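Local coordinates for protein peptidase M14, carboxypeptidase A (Thermoplasmatales archaeon SCGC AB-540-F20, PDB 4XED) that probably cleaves residues from the C-termini of peptides as an M14-family metallocarboxypeptidase, and is represented here by its PKD domain, a beta-sandwich module that may mediate binding, at residues Lys71-Val76 with Glu94-Lys99; Trp44-Thr49 with Phe64-Asp69. All coordinates share one frame; numbering follows the deposited sequence.

How the contacts relate
Both contacts lie at one end of a PKD beta sandwich and are partly buried. Contact 1 is the antiparallel pairing of strands 72-82 and 91-97 within the four-stranded sheet, held mainly by backbone hydrogen bonds, with a water-bridged, largely exposed outer face. Contact 2 has no strand ladder; it joins the loop after strand 38-43 to strand 62-66, an outer strand of the other sheet, through stacked rings and side-chain hydrogen bonds. The two meet where the Tyr-74 ring stacks on that of Trp-68, CD2 of Tyr-74 coming within 3.4 Å of CD1 of Trp-68. Contact 1 lies within one sheet, whereas contact 2 ties a loop of that same sheet to the other.

Contact 1: Lys71-Val76 with Glu94-Lys99; sequences KGTYVV and EVTMPK
Tyr-74 lays the edge of its ring against the selenomethionine Met-97, CE2 of Tyr-74 lying 4.1 Å from CG of Met-97. With CG of Tyr-74 anti to its carbonyl carbon (chi1 -62°), the ring runs back along the strand, and its hydroxyl hydrogen-bonds the carbonyl of Lys-70. On the same face, CG2 of Val-76 touches CG2 of Val-95 at 3.9 Å, beside Tyr-26 of the other sheet. Beneath these side chains runs a regular antiparallel ladder. Gly-72 and Met-97 form one hydrogen-bonded pair and Tyr-74 and Val-95 the next, each exchanging two N-H...O bonds. The straightest is Val-95 N to Tyr-74 O (2.8 Å, 174° at the hydrogen). Between them, Thr-73 and Thr-96 form a non-hydrogen-bonded pair whose side chains lie side by side on the outer face. Their OG1 atoms are 3.9 Å apart, and one water spans them, 2.6 Å from OG1 of Thr-73. On the same outer face, CG2 of Thr-73 packs on CG of Glu-94 at 3.4 Å. The chemistry thus divides by face: mostly apolar groups turn inward, while the outer face mixes water-linked hydroxyls and a carboxylate with a few aliphatic carbons, and the backbone bonds fix the hairpin's register.

Contact 2: Trp44-Thr49 with Phe64-Asp69; sequences WGDGFT and FSHTWD
The imidazole of His-66 lies flat over one face of the Trp-44 indole in an offset stack, its plane 2° from that of the five-membered ring and the centroids 3.7 Å apart. The two side chains run antiparallel across each other's faces, which places CB of His-66 over the six-membered ring, 3.5 Å from its centroid, and CB of Trp-44 over the imidazole face: reciprocal CH-pi contacts. One edge of the imidazole stands over the face of Trp-68, with CD2 of His-66 above the middle of that indole. At the rim of the imidazole, NE2 of His-66 donates to OD2 of Asp-46, 2.8 Å away and almost straight (178°). The acceptor lies in the imidazole plane, and the donor arrives on the syn side of OD2, somewhat out of the carboxylate plane, the two flat groups being steeply turned against each other. Asp-46 reaches this position with CG between its backbone N and carbonyl carbon (chi1 56°), while OD1 receives the backbone N-H of Phe-48 from above the carboxylate plane at 3.1 Å, closing an Asx turn. Both carboxylate oxygens are therefore engaged; the His-66 bond calls for a proton on NE2, and the carboxylate would probably also stabilise positive charge on the imidazole. In the plane of its own ring, NE1 of Trp-68 donates to O of Trp-44 at 3.0 Å, tying the indole edge to the start of the loop. The other indole N-H, NE1 of Trp-44, goes to Glu-50. CB of Phe-64 adds an apolar touch to CZ2 of Trp-44. The Trp-Gly-Asp-Gly sequence matches the Gly-Asp-Gly signature of PKD domains; here its Asx turn meets a histidine of strand 62-66, linking the two sheets of the sandwich.

Contact 1: Lys71-Val76 with Glu94-Lys99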
loop_
_atom_site.group_PDB
_atom_site.type_symbol
_atom_site.label_atom_id
_atom_site.label_comp_id
_atom_site.label_asym_id
_atom_site.label_seq_id
_atom_site.Cartn_x
_atom_site.Cartn_y
_atom_site.Cartn_z
ATOM N N LYS A 71 11.047 12.823 12.085
ATOM C CA LYS A 71 11.787 11.635 12.443
ATOM C C LYS A 71 10.822 10.564 12.929
ATOM O O LYS A 71 9.771 10.860 13.497
ATOM C CB LYS A 71 12.810 11.947 13.544
ATOM C CG LYS A 71 12.174 12.330 14.848
ATOM C CD LYS A 71 13.211 12.792 15.852
ATOM C CE LYS A 71 12.549 13.297 17.115
ATOM N NZ LYS A 71 13.560 13.889 17.995
ATOM N N GLY A 72 11.182 9.314 12.702
ATOM C CA GLY A 72 10.389 8.214 13.189
ATOM C C GLY A 72 10.561 6.946 12.417
ATOM O O GLY A 72 11.246 6.907 11.413
ATOM N N THR A 73 9.939 5.901 12.925
ATOM C CA THR A 73 9.830 4.652 12.222
ATOM C C THR A 73 8.358 4.480 11.861
ATOM O O THR A 73 7.504 4.484 12.746
ATOM C CB THR A 73 10.314 3.501 13.115
ATOM O OG1 THR A 73 11.693 3.691 13.452
ATOM C CG2 THR A 73 10.157 2.172 12.425
ATOM N N TYR A 74 8.068 4.328 10.574
ATOM C CA TYR A 74 6.710 4.359 10.047
ATOM C C TYR A 74 6.340 3.006 9.452
ATOM O O TYR A 74 7.067 2.460 8.615
ATOM C CB TYR A 74 6.615 5.472 8.992
ATOM C CG TYR A 74 6.901 6.844 9.588
ATOM C CD1 TYR A 74 5.896 7.516 10.265
ATOM C CD2 TYR A 74 8.135 7.472 9.449
ATOM C CE1 TYR A 74 6.126 8.745 10.822
ATOM C CE2 TYR A 74 8.360 8.710 9.988
ATOM C CZ TYR A 74 7.340 9.335 10.666
ATOM O OH TYR A 74 7.498 10.575 11.226
ATOM N N VAL A 75 5.181 2.506 9.841
ATOM C CA VAL A 75 4.708 1.240 9.307
ATOM C C VAL A 75 3.755 1.520 8.157
ATOM O O VAL A 75 2.605 1.925 8.363
ATOM C CB VAL A 75 4.033 0.395 10.376
ATOM C CG1 VAL A 75 3.693 -0.939 9.803
ATOM C CG2 VAL A 75 4.946 0.243 11.580
ATOM N N VAL A 76 4.260 1.367 6.933
ATOM C CA VAL A 76 3.434 1.530 5.753
ATOM C C VAL A 76 2.640 0.221 5.594
ATOM O O VAL A 76 3.225 -0.869 5.655
ATOM C CB VAL A 76 4.287 1.780 4.512
ATOM C CG1 VAL A 76 3.449 1.836 3.264
ATOM C CG2 VAL A 76 5.106 3.050 4.694
ATOM N N GLU A 94 8.271 -1.450 6.939
ATOM C CA GLU A 94 8.727 -0.469 7.931
ATOM C C GLU A 94 9.754 0.482 7.310
ATOM O O GLU A 94 10.790 0.042 6.791
ATOM C CB GLU A 94 9.307 -1.215 9.120
ATOM C CG GLU A 94 9.859 -0.368 10.204
ATOM C CD GLU A 94 10.880 -1.128 11.048
ATOM O OE1 GLU A 94 12.072 -1.241 10.629
ATOM O OE2 GLU A 94 10.470 -1.616 12.120
ATOM N N VAL A 95 9.473 1.776 7.396
ATOM C CA VAL A 95 10.331 2.802 6.804
ATOM C C VAL A 95 10.861 3.708 7.914
ATOM O O VAL A 95 10.092 4.301 8.681
ATOM C CB VAL A 95 9.506 3.641 5.835
ATOM C CG1 VAL A 95 10.328 4.743 5.236
ATOM C CG2 VAL A 95 8.956 2.739 4.707
ATOM N N THR A 96 12.183 3.814 8.002
ATOM C CA THR A 96 12.847 4.608 9.039
ATOM C C THR A 96 13.327 5.948 8.467
ATOM O O THR A 96 13.966 6.007 7.434
ATOM C CB THR A 96 14.033 3.830 9.639
ATOM O OG1 THR A 96 13.543 2.598 10.183
ATOM C CG2 THR A 96 14.699 4.615 10.721
HETATM N N MSE A 97 13.037 7.004 9.218
HETATM C CA MSE A 97 13.455 8.372 8.928
HETATM C C MSE A 97 14.171 8.902 10.148
HETATM O O MSE A 97 13.538 9.426 11.048
HETATM C CB MSE A 97 12.212 9.195 8.648
HETATM C CG MSE A 97 11.469 8.739 7.389
HETATM SE SE MSE A 97 12.423 9.297 5.773
HETATM C CE MSE A 97 12.121 7.716 4.693
ATOM N N PRO A 98 15.486 8.714 10.194
ATOM C CA PRO A 98 16.236 9.038 11.414
ATOM C C PRO A 98 16.607 10.502 11.537
ATOM O O PRO A 98 16.711 11.019 12.672
ATOM C CB PRO A 98 17.487 8.176 11.290
ATOM C CG PRO A 98 17.645 7.936 9.838
ATOM C CD PRO A 98 16.293 7.957 9.228
ATOM N N LYS A 99 16.841 11.143 10.398
ATOM C CA LYS A 99 17.243 12.559 10.359
ATOM C C LYS A 99 16.813 13.160 9.023
ATOM O O LYS A 99 16.357 12.425 8.141
ATOM C CB LYS A 99 18.770 12.746 10.514
ATOM C CG LYS A 99 19.459 11.993 11.664
ATOM C CD LYS A 99 20.631 11.157 11.169
ATOM C CE LYS A 99 21.828 12.026 10.832
ATOM N NZ LYS A 99 23.052 11.658 11.618
ATOM O OXT LYS A 99 16.926 14.375 8.805
HETATM O O HOH W 1 13.688 2.077 12.933
#

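Contact 2: Trp44-Thr49 with Phe64-Asp69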
loop_
_atom_site.group_PDB
_atom_site.type_symbol
_atom_site.label_atom_id
_atom_site.label_comp_id
_atom_site.label_asym_id
_atom_site.label_seq_id
_atom_site.Cartn_x
_atom_site.Cartn_y
_atom_site.Cartn_z
ATOM N N TRP A 44 0.263 5.349 5.434
ATOM C CA TRP A 44 1.669 5.720 5.361
ATOM C C TRP A 44 2.378 5.670 6.732
ATOM O O TRP A 44 3.587 5.900 6.832
ATOM C CB TRP A 44 1.829 7.117 4.750
ATOM C CG TRP A 44 1.409 7.178 3.305
ATOM C CD1 TRP A 44 0.335 7.820 2.789
ATOM C CD2 TRP A 44 2.073 6.564 2.195
ATOM N NE1 TRP A 44 0.271 7.649 1.428
ATOM C CE2 TRP A 44 1.331 6.878 1.036
ATOM C CE3 TRP A 44 3.232 5.770 2.059
ATOM C CZ2 TRP A 44 1.734 6.463 -0.244
ATOM C CZ3 TRP A 44 3.614 5.340 0.803
ATOM C CH2 TRP A 44 2.862 5.683 -0.328
ATOM N N GLY A 45 1.623 5.384 7.791
ATOM C CA GLY A 45 2.165 5.206 9.125
ATOM C C GLY A 45 2.254 6.475 9.951
ATOM O O GLY A 45 2.642 6.416 11.127
ATOM N N ASP A 46 1.900 7.607 9.344
ATOM C CA ASP A 46 2.021 8.927 9.941
ATOM C C ASP A 46 0.670 9.602 10.085
ATOM O O ASP A 46 0.613 10.782 10.379
ATOM C CB ASP A 46 2.955 9.800 9.093
ATOM C CG ASP A 46 2.530 9.908 7.652
ATOM O OD1 ASP A 46 1.469 9.361 7.271
ATOM O OD2 ASP A 46 3.263 10.596 6.890
ATOM N N GLY A 47 -0.410 8.847 9.883
ATOM C CA GLY A 47 -1.774 9.372 9.913
ATOM C C GLY A 47 -2.383 9.611 8.539
ATOM O O GLY A 47 -3.594 9.698 8.424
ATOM N N PHE A 48 -1.557 9.722 7.499
ATOM C CA PHE A 48 -2.048 9.919 6.135
ATOM C C PHE A 48 -2.377 8.568 5.506
ATOM O O PHE A 48 -1.762 7.529 5.810
ATOM C CB PHE A 48 -1.003 10.698 5.301
ATOM C CG PHE A 48 -0.780 12.090 5.785
ATOM C CD1 PHE A 48 -1.788 13.039 5.652
ATOM C CD2 PHE A 48 0.412 12.459 6.407
ATOM C CE1 PHE A 48 -1.602 14.337 6.111
ATOM C CE2 PHE A 48 0.595 13.755 6.884
ATOM C CZ PHE A 48 -0.411 14.688 6.719
ATOM N N THR A 49 -3.392 8.590 4.662
ATOM C CA THR A 49 -3.912 7.384 4.021
ATOM C C THR A 49 -4.292 7.634 2.567
ATOM O O THR A 49 -4.518 8.793 2.173
ATOM C CB THR A 49 -5.192 6.882 4.747
ATOM O OG1 THR A 49 -6.160 7.948 4.777
ATOM C CG2 THR A 49 -4.889 6.421 6.166
ATOM N N PHE A 64 3.133 4.823 -5.790
ATOM C CA PHE A 64 2.792 6.077 -5.128
ATOM C C PHE A 64 3.948 6.568 -4.302
ATOM O O PHE A 64 4.634 5.769 -3.672
ATOM C CB PHE A 64 1.590 5.890 -4.225
ATOM C CG PHE A 64 0.374 5.433 -4.942
ATOM C CD1 PHE A 64 -0.199 6.195 -5.954
ATOM C CD2 PHE A 64 -0.193 4.232 -4.603
ATOM C CE1 PHE A 64 -1.329 5.746 -6.617
ATOM C CE2 PHE A 64 -1.309 3.782 -5.243
ATOM C CZ PHE A 64 -1.882 4.533 -6.263
ATOM N N SER A 65 4.152 7.883 -4.305
ATOM C CA SER A 65 5.220 8.480 -3.541
ATOM C C SER A 65 4.708 9.096 -2.241
ATOM O O SER A 65 3.526 9.400 -2.110
ATOM C CB SER A 65 5.956 9.515 -4.381
ATOM O OG SER A 65 5.108 10.562 -4.813
ATOM N N HIS A 66 5.605 9.271 -1.286
ATOM C CA HIS A 66 5.265 9.879 -0.011
ATOM C C HIS A 66 6.516 10.541 0.530
ATOM O O HIS A 66 7.634 10.157 0.178
ATOM C CB HIS A 66 4.689 8.854 0.971
ATOM C CG HIS A 66 4.027 9.469 2.167
ATOM N ND1 HIS A 66 2.848 10.183 2.074
ATOM C CD2 HIS A 66 4.374 9.487 3.479
ATOM C CE1 HIS A 66 2.507 10.619 3.277
ATOM N NE2 HIS A 66 3.402 10.186 4.151
ATOM N N THR A 67 6.285 11.535 1.379
ATOM C CA THR A 67 7.342 12.247 2.094
ATOM C C THR A 67 6.955 12.274 3.573
ATOM O O THR A 67 5.793 12.551 3.894
ATOM C CB THR A 67 7.484 13.710 1.568
ATOM O OG1 THR A 67 7.646 13.686 0.148
ATOM C CG2 THR A 67 8.652 14.381 2.159
ATOM N N TRP A 68 7.889 11.950 4.456
ATOM C CA TRP A 68 7.668 12.058 5.900
ATOM C C TRP A 68 8.431 13.283 6.417
ATOM O O TRP A 68 9.608 13.476 6.102
ATOM C CB TRP A 68 8.159 10.804 6.618
ATOM C CG TRP A 68 7.357 9.556 6.322
ATOM C CD1 TRP A 68 6.314 9.077 7.066
ATOM C CD2 TRP A 68 7.526 8.631 5.241
ATOM N NE1 TRP A 68 5.825 7.912 6.529
ATOM C CE2 TRP A 68 6.549 7.617 5.406
ATOM C CE3 TRP A 68 8.387 8.557 4.144
ATOM C CZ2 TRP A 68 6.406 6.551 4.504
ATOM C CZ3 TRP A 68 8.250 7.496 3.275
ATOM C CH2 TRP A 68 7.276 6.508 3.471
ATOM N N ASP A 69 7.774 14.121 7.205
ATOM C CA ASP A 69 8.397 15.375 7.626
ATOM C C ASP A 69 8.738 15.371 9.113
ATOM O O ASP A 69 8.920 16.429 9.707
ATOM C CB ASP A 69 7.500 16.573 7.295
ATOM C CG ASP A 69 7.398 16.852 5.795
ATOM O OD1 ASP A 69 8.383 16.641 5.048
ATOM O OD2 ASP A 69 6.319 17.311 5.371
#